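Local coordinates for galactose-binding-like protein (PDB 7M1B) that probably binds galactose or related sugars as a SusE-like protein of a gut Bacteroides, and may also have some capacity to degrade glycans, at residues A109-I114 / Q189-L194; A173-F178 / T196-Y201; S281-A286 / T335-G340. All blocks are in the same frame, centred on the assembly; numbering follows the deposited sequence.

Interaction 1 (A109-I114 / Q189-L194)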
loop_
_atom_site.group_PDB
_atom_site.type_symbol
_atom_site.label_atom_id
_atom_site.label_comp_id
_atom_site.label_asym_id
_atom_site.label_seq_id
_atom_site.Cartn_x
_atom_site.Cartn_y
_atom_site.Cartn_z
ATOM N N ALA A 109 -21.606 -8.118 24.181
ATOM C CA ALA A 109 -20.624 -7.709 23.168
ATOM C C ALA A 109 -19.593 -6.746 23.748
ATOM O O ALA A 109 -18.405 -6.884 23.412
ATOM C CB ALA A 109 -21.285 -7.193 21.895
ATOM N N TYR A 110 -19.997 -5.825 24.644
ATOM C CA TYR A 110 -19.005 -4.808 25.034
ATOM C C TYR A 110 -17.861 -5.411 25.878
ATOM O O TYR A 110 -16.714 -4.909 25.946
ATOM C CB TYR A 110 -19.709 -3.620 25.702
ATOM C CG TYR A 110 -20.089 -3.848 27.144
ATOM C CD1 TYR A 110 -21.160 -4.672 27.505
ATOM C CD2 TYR A 110 -19.380 -3.203 28.143
ATOM C CE1 TYR A 110 -21.451 -4.891 28.845
ATOM C CE2 TYR A 110 -19.651 -3.410 29.481
ATOM C CZ TYR A 110 -20.703 -4.243 29.821
ATOM O OH TYR A 110 -21.120 -4.449 31.247
ATOM N N LEU A 111 -18.189 -6.527 26.540
ATOM C CA LEU A 111 -17.259 -7.226 27.411
ATOM C C LEU A 111 -16.292 -8.061 26.574
ATOM O O LEU A 111 -15.077 -8.040 26.826
ATOM C CB LEU A 111 -18.058 -8.104 28.394
ATOM C CG LEU A 111 -18.617 -7.394 29.630
ATOM C CD1 LEU A 111 -19.274 -8.390 30.590
ATOM C CD2 LEU A 111 -17.529 -6.598 30.355
ATOM N N THR A 112 -16.835 -8.824 25.613
ATOM C CA THR A 112 -15.989 -9.570 24.692
ATOM C C THR A 112 -15.084 -8.580 23.970
ATOM O O THR A 112 -13.899 -8.871 23.800
ATOM C CB THR A 112 -16.804 -10.361 23.662
ATOM O OG1 THR A 112 -17.460 -11.382 24.407
ATOM C CG2 THR A 112 -15.953 -11.059 22.621
ATOM N N ALA A 113 -15.639 -7.403 23.635
ATOM C CA ALA A 113 -14.831 -6.423 22.901
ATOM C C ALA A 113 -13.606 -5.952 23.690
ATOM O O ALA A 113 -12.520 -5.906 23.146
ATOM C CB ALA A 113 -15.645 -5.231 22.440
ATOM N N ILE A 114 -13.810 -5.599 24.966
ATOM C CA ILE A 114 -12.702 -5.117 25.800
ATOM C C ILE A 114 -11.722 -6.257 26.136
ATOM O O ILE A 114 -10.511 -6.039 26.219
ATOM C CB ILE A 114 -13.201 -4.363 27.055
ATOM C CG1 ILE A 114 -12.186 -3.336 27.572
ATOM C CG2 ILE A 114 -13.571 -5.347 28.172
ATOM C CD1 ILE A 114 -11.908 -2.155 26.656
ATOM N N GLN A 189 -21.054 -0.004 30.083
ATOM C CA GLN A 189 -19.702 0.498 29.750
ATOM C C GLN A 189 -18.606 -0.331 30.413
ATOM O O GLN A 189 -18.729 -0.632 31.608
ATOM C CB GLN A 189 -19.456 1.893 30.360
ATOM C CG GLN A 189 -19.109 2.949 29.307
ATOM C CD GLN A 189 -18.566 4.195 29.963
ATOM O OE1 GLN A 189 -19.001 4.591 31.042
ATOM N NE2 GLN A 189 -17.589 4.816 29.319
ATOM N N SER A 190 -17.486 -0.560 29.682
ATOM C CA SER A 190 -16.488 -1.555 30.073
ATOM C C SER A 190 -15.507 -0.939 31.071
ATOM O O SER A 190 -15.543 0.277 31.270
ATOM C CB SER A 190 -15.795 -2.138 28.861
ATOM O OG SER A 190 -14.956 -1.149 28.265
ATOM N N GLU A 191 -14.647 -1.767 31.698
ATOM C CA GLU A 191 -13.423 -1.289 32.341
ATOM C C GLU A 191 -12.520 -0.704 31.255
ATOM O O GLU A 191 -12.656 -1.078 30.087
ATOM C CB GLU A 191 -12.669 -2.429 33.055
ATOM C CG GLU A 191 -12.546 -3.710 32.208
ATOM C CD GLU A 191 -13.655 -4.771 32.208
ATOM O OE1 GLU A 191 -14.816 -4.473 31.768
ATOM O OE2 GLU A 191 -13.347 -5.931 32.596
ATOM N N GLU A 192 -11.608 0.204 31.653
ATOM C CA GLU A 192 -10.652 0.837 30.793
ATOM C C GLU A 192 -9.551 -0.170 30.450
ATOM O O GLU A 192 -9.030 -0.888 31.315
ATOM C CB GLU A 192 -9.992 2.047 31.463
ATOM C CG GLU A 192 -10.937 3.218 31.698
ATOM C CD GLU A 192 -10.362 4.363 32.523
ATOM O OE1 GLU A 192 -9.410 4.112 33.300
ATOM O OE2 GLU A 192 -10.859 5.503 32.381
ATOM N N TYR A 193 -9.175 -0.209 29.174
ATOM C CA TYR A 193 -7.928 -0.847 28.770
ATOM C C TYR A 193 -6.851 0.221 28.612
ATOM O O TYR A 193 -7.033 1.183 27.883
ATOM C CB TYR A 193 -8.166 -1.637 27.482
ATOM C CG TYR A 193 -6.966 -2.367 26.936
ATOM C CD1 TYR A 193 -6.657 -3.659 27.351
ATOM C CD2 TYR A 193 -6.151 -1.760 25.984
ATOM C CE1 TYR A 193 -5.553 -4.324 26.839
ATOM C CE2 TYR A 193 -5.047 -2.416 25.461
ATOM C CZ TYR A 193 -4.748 -3.694 25.895
ATOM O OH TYR A 193 -3.651 -4.297 25.368
ATOM N N LEU A 194 -5.723 0.044 29.302
ATOM C CA LEU A 194 -4.595 0.977 29.215
ATOM C C LEU A 194 -3.401 0.362 28.489
ATOM O O LEU A 194 -3.026 -0.777 28.737
ATOM C CB LEU A 194 -4.167 1.382 30.629
ATOM C CG LEU A 194 -5.257 2.011 31.493
ATOM C CD1 LEU A 194 -4.615 2.495 32.777
ATOM C CD2 LEU A 194 -5.951 3.179 30.774
#

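Interaction 2 (A173-F178 / T196-Y201)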
loop_
_atom_site.group_PDB
_atom_site.type_symbol
_atom_site.label_atom_id
_atom_site.label_comp_id
_atom_site.label_asym_id
_atom_site.label_seq_id
_atom_site.Cartn_x
_atom_site.Cartn_y
_atom_site.Cartn_z
ATOM N N ALA A 173 6.086 10.047 17.111
ATOM C CA ALA A 173 6.648 8.717 17.349
ATOM C C ALA A 173 7.566 8.712 18.571
ATOM O O ALA A 173 8.804 8.776 18.477
ATOM C CB ALA A 173 7.353 8.190 16.134
ATOM N N GLU A 174 6.908 8.643 19.721
ATOM C CA GLU A 174 7.469 8.521 21.057
ATOM C C GLU A 174 6.440 7.712 21.867
ATOM O O GLU A 174 5.250 7.660 21.487
ATOM C CB GLU A 174 7.664 9.934 21.618
ATOM C CG GLU A 174 6.360 10.695 21.762
ATOM C CD GLU A 174 6.623 12.089 22.303
ATOM O OE1 GLU A 174 6.952 12.218 23.535
ATOM O OE2 GLU A 174 6.604 13.038 21.479
ATOM N N PRO A 175 6.760 7.185 23.072
ATOM C CA PRO A 175 5.716 6.527 23.867
ATOM C C PRO A 175 4.584 7.457 24.295
ATOM O O PRO A 175 4.791 8.556 24.769
ATOM C CB PRO A 175 6.445 5.936 25.108
ATOM C CG PRO A 175 7.937 6.190 24.899
ATOM C CD PRO A 175 8.105 7.085 23.691
ATOM N N HIS A 176 3.339 6.978 24.150
ATOM C CA HIS A 176 2.178 7.685 24.654
ATOM C C HIS A 176 1.263 6.695 25.359
ATOM O O HIS A 176 1.229 5.513 25.011
ATOM C CB HIS A 176 1.344 8.244 23.507
ATOM C CG HIS A 176 2.014 9.250 22.653
ATOM N ND1 HIS A 176 2.074 10.587 22.993
ATOM C CD2 HIS A 176 2.607 9.111 21.450
ATOM C CE1 HIS A 176 2.670 11.245 22.020
ATOM N NE2 HIS A 176 2.931 10.366 21.037
ATOM N N ASP A 177 0.578 7.195 26.388
ATOM C CA ASP A 177 -0.367 6.399 27.144
ATOM C C ASP A 177 -1.734 6.537 26.484
ATOM O O ASP A 177 -2.177 7.669 26.198
ATOM C CB ASP A 177 -0.381 6.918 28.588
ATOM C CG ASP A 177 0.983 6.897 29.249
ATOM O OD1 ASP A 177 1.757 5.952 28.974
ATOM O OD2 ASP A 177 1.250 7.824 30.062
ATOM N N PHE A 178 -2.351 5.377 26.222
ATOM C CA PHE A 178 -3.667 5.308 25.613
ATOM C C PHE A 178 -4.639 4.624 26.576
ATOM O O PHE A 178 -4.253 3.763 27.382
ATOM C CB PHE A 178 -3.602 4.578 24.261
ATOM C CG PHE A 178 -2.764 5.267 23.205
ATOM C CD1 PHE A 178 -3.324 6.262 22.404
ATOM C CD2 PHE A 178 -1.425 4.938 23.011
ATOM C CE1 PHE A 178 -2.586 6.904 21.419
ATOM C CE2 PHE A 178 -0.698 5.567 22.011
ATOM C CZ PHE A 178 -1.268 6.558 21.238
ATOM N N THR A 196 0.675 1.604 26.824
ATOM C CA THR A 196 1.657 2.616 26.430
ATOM C C THR A 196 2.345 2.145 25.149
ATOM O O THR A 196 2.872 1.034 25.135
ATOM C CB THR A 196 2.728 2.836 27.508
ATOM O OG1 THR A 196 2.054 3.323 28.666
ATOM C CG2 THR A 196 3.851 3.751 27.046
ATOM N N LEU A 197 2.236 2.925 24.064
ATOM C CA LEU A 197 2.760 2.464 22.772
ATOM C C LEU A 197 3.470 3.610 22.069
ATOM O O LEU A 197 3.108 4.763 22.232
ATOM C CB LEU A 197 1.647 1.958 21.835
ATOM C CG LEU A 197 0.911 0.700 22.298
ATOM C CD1 LEU A 197 -0.352 0.460 21.441
ATOM C CD2 LEU A 197 1.841 -0.520 22.271
ATOM N N THR A 198 4.494 3.246 21.277
ATOM C CA THR A 198 5.104 4.228 20.402
ATOM C C THR A 198 4.571 4.101 18.988
ATOM O O THR A 198 4.719 3.043 18.385
ATOM C CB THR A 198 6.631 4.009 20.399
ATOM O OG1 THR A 198 7.108 4.085 21.760
ATOM C CG2 THR A 198 7.384 4.984 19.497
ATOM N N PRO A 199 3.959 5.160 18.428
ATOM C CA PRO A 199 3.566 5.174 17.020
ATOM C C PRO A 199 4.707 4.839 16.077
ATOM O O PRO A 199 5.907 5.167 16.354
ATOM C CB PRO A 199 3.078 6.630 16.799
ATOM C CG PRO A 199 2.520 6.979 18.144
ATOM C CD PRO A 199 3.585 6.427 19.088
ATOM N N LEU A 200 4.320 4.200 14.956
ATOM C CA LEU A 200 5.348 3.948 13.974
ATOM C C LEU A 200 5.746 5.200 13.199
ATOM O O LEU A 200 4.965 6.125 12.991
ATOM C CB LEU A 200 4.808 2.945 12.944
ATOM C CG LEU A 200 4.354 1.586 13.520
ATOM C CD1 LEU A 200 4.028 0.617 12.385
ATOM C CD2 LEU A 200 5.444 0.960 14.400
ATOM N N TYR A 201 7.035 5.191 12.793
ATOM C CA TYR A 201 7.650 6.269 12.022
ATOM C C TYR A 201 8.271 5.660 10.760
ATOM O O TYR A 201 8.972 4.646 10.845
ATOM C CB TYR A 201 8.733 6.876 12.914
ATOM C CG TYR A 201 9.452 8.118 12.445
ATOM C CD1 TYR A 201 10.429 8.081 11.446
ATOM C CD2 TYR A 201 9.249 9.319 13.116
ATOM C CE1 TYR A 201 11.116 9.231 11.078
ATOM C CE2 TYR A 201 9.943 10.462 12.773
ATOM C CZ TYR A 201 10.889 10.417 11.774
ATOM O OH TYR A 201 11.538 11.582 11.497
#

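Interaction 3 (S281-A286 / T335-G340)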
loop_
_atom_site.group_PDB
_atom_site.type_symbol
_atom_site.label_atom_id
_atom_site.label_comp_id
_atom_site.label_asym_id
_atom_site.label_seq_id
_atom_site.Cartn_x
_atom_site.Cartn_y
_atom_site.Cartn_z
ATOM N N SER A 281 7.287 13.225 -22.834
ATOM C CA SER A 281 6.247 12.905 -23.804
ATOM C C SER A 281 5.686 11.498 -23.596
ATOM O O SER A 281 4.636 11.178 -24.123
ATOM C CB SER A 281 6.735 13.050 -25.225
ATOM O OG SER A 281 7.751 12.108 -25.478
ATOM N N TYR A 282 6.371 10.667 -22.807
ATOM C CA TYR A 282 5.918 9.296 -22.548
ATOM C C TYR A 282 4.955 9.162 -21.377
ATOM O O TYR A 282 4.456 8.074 -21.089
ATOM C CB TYR A 282 7.100 8.341 -22.401
ATOM C CG TYR A 282 7.649 8.009 -23.752
ATOM C CD1 TYR A 282 8.642 8.824 -24.333
ATOM C CD2 TYR A 282 7.331 6.801 -24.376
ATOM C CE1 TYR A 282 9.153 8.513 -25.594
ATOM C CE2 TYR A 282 7.773 6.514 -25.664
ATOM C CZ TYR A 282 8.771 7.330 -26.235
ATOM O OH TYR A 282 9.260 7.021 -27.493
ATOM N N TYR A 283 4.781 10.256 -20.625
ATOM C CA TYR A 283 3.801 10.166 -19.553
ATOM C C TYR A 283 2.401 9.824 -20.067
ATOM O O TYR A 283 1.941 10.263 -21.145
ATOM C CB TYR A 283 3.781 11.450 -18.686
ATOM C CG TYR A 283 5.009 11.703 -17.854
ATOM C CD1 TYR A 283 5.627 10.668 -17.138
ATOM C CD2 TYR A 283 5.523 13.001 -17.714
ATOM C CE1 TYR A 283 6.749 10.924 -16.343
ATOM C CE2 TYR A 283 6.639 13.268 -16.898
ATOM C CZ TYR A 283 7.196 12.241 -16.161
ATOM O OH TYR A 283 8.320 12.455 -15.396
ATOM N N TYR A 284 1.708 9.048 -19.255
ATOM C CA TYR A 284 0.279 8.753 -19.415
ATOM C C TYR A 284 0.019 8.021 -20.751
ATOM O O TYR A 284 -1.038 8.192 -21.362
ATOM C CB TYR A 284 -0.526 10.065 -19.315
ATOM C CG TYR A 284 -0.465 10.619 -17.917
ATOM C CD1 TYR A 284 -1.139 10.009 -16.862
ATOM C CD2 TYR A 284 0.255 11.764 -17.697
ATOM C CE1 TYR A 284 -1.070 10.520 -15.565
ATOM C CE2 TYR A 284 0.356 12.281 -16.403
ATOM C CZ TYR A 284 -0.358 11.684 -15.358
ATOM O OH TYR A 284 -0.286 12.151 -14.074
ATOM N N ARG A 285 0.994 7.224 -21.177
ATOM C CA ARG A 285 0.843 6.339 -22.344
ATOM C C ARG A 285 2.068 5.409 -22.340
ATOM O O ARG A 285 2.878 5.436 -21.396
ATOM C CB ARG A 285 0.850 7.179 -23.641
ATOM C CG ARG A 285 2.163 7.880 -24.026
ATOM C CD ARG A 285 2.171 8.634 -25.380
ATOM N NE ARG A 285 3.513 9.109 -25.832
ATOM C CZ ARG A 285 4.375 8.532 -26.702
ATOM N NH1 ARG A 285 4.066 7.367 -27.266
ATOM N NH2 ARG A 285 5.546 9.129 -26.995
ATOM N N ALA A 286 2.100 4.471 -23.307
ATOM C CA ALA A 286 3.293 3.670 -23.539
ATOM C C ALA A 286 3.782 2.958 -22.274
ATOM O O ALA A 286 4.950 3.049 -21.868
ATOM C CB ALA A 286 4.391 4.537 -24.155
ATOM N N THR A 335 4.597 18.075 -14.923
ATOM C CA THR A 335 5.153 18.401 -13.630
ATOM C C THR A 335 4.700 17.382 -12.579
ATOM O O THR A 335 5.520 16.917 -11.764
ATOM C CB THR A 335 4.769 19.850 -13.268
ATOM O OG1 THR A 335 5.272 20.696 -14.306
ATOM C CG2 THR A 335 5.324 20.315 -11.934
ATOM N N TYR A 336 3.386 17.156 -12.473
ATOM C CA TYR A 336 2.833 16.225 -11.497
ATOM C C TYR A 336 3.498 14.845 -11.591
ATOM O O TYR A 336 3.908 14.262 -10.575
ATOM C CB TYR A 336 1.308 16.157 -11.630
ATOM C CG TYR A 336 0.564 15.186 -10.744
ATOM C CD1 TYR A 336 0.204 15.495 -9.441
ATOM C CD2 TYR A 336 0.284 13.898 -11.202
ATOM C CE1 TYR A 336 -0.508 14.583 -8.656
ATOM C CE2 TYR A 336 -0.449 12.984 -10.459
ATOM C CZ TYR A 336 -0.778 13.301 -9.149
ATOM O OH TYR A 336 -1.480 12.356 -8.441
ATOM N N ALA A 337 3.523 14.269 -12.794
ATOM C CA ALA A 337 4.078 12.927 -12.859
ATOM C C ALA A 337 5.568 12.926 -12.542
ATOM O O ALA A 337 6.038 11.952 -11.940
ATOM C CB ALA A 337 3.860 12.406 -14.286
ATOM N N SER A 338 6.293 13.966 -12.972
ATOM C CA SER A 338 7.735 13.931 -12.769
ATOM C C SER A 338 8.100 13.994 -11.264
ATOM O O SER A 338 9.234 13.633 -10.903
ATOM C CB SER A 338 8.399 15.068 -13.564
ATOM O OG SER A 338 8.137 16.358 -12.890
ATOM N N LYS A 339 7.206 14.543 -10.417
ATOM C CA LYS A 339 7.453 14.671 -8.984
ATOM C C LYS A 339 7.167 13.381 -8.196
ATOM O O LYS A 339 7.550 13.227 -7.018
ATOM C CB LYS A 339 6.659 15.871 -8.457
ATOM C CG LYS A 339 5.235 15.522 -8.005
ATOM C CD LYS A 339 4.679 16.483 -6.931
ATOM C CE LYS A 339 3.750 17.545 -7.488
ATOM N NZ LYS A 339 3.488 18.647 -6.523
ATOM N N GLY A 340 6.613 12.352 -8.862
ATOM C CA GLY A 340 6.337 11.086 -8.181
ATOM C C GLY A 340 4.892 11.087 -7.656
ATOM O O GLY A 340 4.424 12.018 -6.995
#

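Interaction 1 (A109-I114 / Q189-L194)
Ile-114 and Tyr-110, one turn apart on the short helix 109-115, both meet Ser-190. Ile-114 is buried and makes most of the helix side of the contact. Its CG1 is anti to the backbone N (chi1 -154°), and this sends the ethyl arm across to residues 189-194. Ile-114 CG1 comes within 3.4 Å of the backbone O of Glu-191. Ile-114 CD1, at the end of that arm, lies 3.6 Å from Ser-190 OG and 3.9 Å from Tyr-193 CB. The other branch turns to the carboxylate of Glu-191, with Ile-114 CG2 3.9 Å from Glu-191 OE1.

Tyr-110 is set differently. Its CG sits between the backbone N and the carbonyl carbon (chi1 79°), and one rim of the ring runs along the backbone of residues 189-190. Tyr-110 CE2 is 3.4 Å from Gln-189 C. Ser-190 N and CA lie at the ring edge, near its plane. Leu-111 CG covers one ring face, offset toward the rim. The contact ties the helix to the chain leading into strand 193-197, the outermost strand of a four-stranded antiparallel sheet. Both parts fall in the DUF5126 family region, in the smaller of the two beta-rich lobes of the model.

No hydrogen bond crosses between the segments. The buried hydroxyl of Ser-190 is satisfied on its own side. Ser-190 OG gives a bond to Glu-191 O at 2.9 Å, arriving above the carbonyl plane, and it also bonds to Val-182 N of strand 176-183. The Glu-191 chain is bent, which brings its OE1 to 3.7 Å from Leu-111 CD2, the two side chains crossing at about a right angle. Beyond the contact, Tyr-193 packs on Ile-117, and Tyr-110 also touches Leu-138 of strand 138-144.

Interaction 2 (A173-F178 / T196-Y201)
The rings of His-176, Phe-178 and Tyr-201 all meet the opposite segment at an edge. At the His-176 edge lies Pro-199 CD, 3.7 Å from His-176 CD2, and the two side chains run roughly perpendicular. The NE2 atom of His-176 bonds to Ser-172 O, which helps fix the ring. The Phe-178 ring has Leu-197 O near its plane, 3.9 Å from Phe-178 CE2. Phe-171 meets the rings of His-176 and Phe-178 edge-to-face. Tyr-201 takes Ala-173 CB at its edge, 3.7 Å from Tyr-201 CD2.

The backbones pair antiparallel. His-176 and Leu-197 form a hydrogen-bonded pair, His-176 N to Leu-197 O and Leu-197 N to His-176 O, each 2.9 Å. Pro-175 has no N-H to give, but its CA makes a CA-H...O contact with Leu-197 O.

Asp-177 and Thr-196 form the next, non-hydrogen-bonded pair, and their side chains lie side by side. Asp-177 CG stands beside its own backbone N (chi1 -57°), and Asp-177 OD1 accepts a bond from Thr-196 OG1 at 2.7 Å. The hydroxyl comes from the anti side of the carboxylate. OD2 makes a salt bridge with Lys-145. With an alanine at this position, the Thr-196 hydroxyl would probably lose this acceptor and Lys-145 this salt bridge.

This is one end of the beta hairpin formed by strands 176-183 and 193-197, at the margin of a four-stranded antiparallel sheet. Leu-197 and Phe-178 pack on Ile-126 of strand 125-131, while Leu-200 reaches Pro-121 of strand 118-122.

Interaction 3 (S281-A286 / T335-G340)
Ala-337 CB sits squarely over the ring of Tyr-283 in a CH-pi contact. It stands 3.6 Å from the ring centroid and only 2° off the ring normal. This is the tight heart of the contact, and both residues are buried. The ring lies against the last turn of helix 331-338. Tyr-283 CG is anti to its carbonyl carbon (chi1 -68°), which carries the ring out from the loop to the helix. The phenol end extends past Ala-337 to Ser-338, where Tyr-283 OH lies 3.1 Å from Ser-338 CA and 3.2 Å from Ser-338 CB. The hydroxyl of Ser-338 turns back into the helix instead. Ser-338 OG bonds to Thr-335 O at 2.9 Å, and Lys-339 N reaches that same oxygen from the same face of its plane.

The second tyrosine touches more lightly, and here the contact thins. Tyr-284 CE2 lies 4.1 Å from Ala-337 CB, approaching at a slant. Thus one methyl group serves two rings. Tyr-284 OH lies at the edge of the Tyr-336 ring, 3.4 Å from Tyr-336 CD2, with the two side chains nearly square to each other. The hydroxyl itself is hydrogen-bonded to Ile-319 O. Tyr-336 is partly exposed and gives only its ring edge. No hydrogen bond joins the two segments. The loop is braced within itself by a bond from Arg-285 NE to Ser-281 O.

Tyr-282 to Arg-285 form a type II beta turn, with Tyr-284 at positive phi (62°). Gln-275 binds Tyr-284 N and Asn-329 binds Tyr-283 O. The contact packs a turn after strand 256-274 against the end of a short helix, within a region of the galactose-binding domain clan, whose members are built on beta-sandwiches with connecting loops.

How the interactions relate
Interactions 1 and 2 belong to the same lobe and share strand 193-197, which pairs with strand 176-183. Their centres are 21 Å apart, and they touch where Leu-194 CD2 packs on Phe-178 O. Interaction 2 is a surface contact, held by backbone pairing and a polar side-chain bond. Interaction 1 is partly buried and joins a helix to the far end of the hairpin by van der Waals contacts, mostly of apolar side chains. Interaction 3 lies in the other lobe, its centre 38 Å from that of interaction 2. It is buried, sets one tyrosine face on a methyl group, and like interaction 1 has no hydrogen bond between its segments.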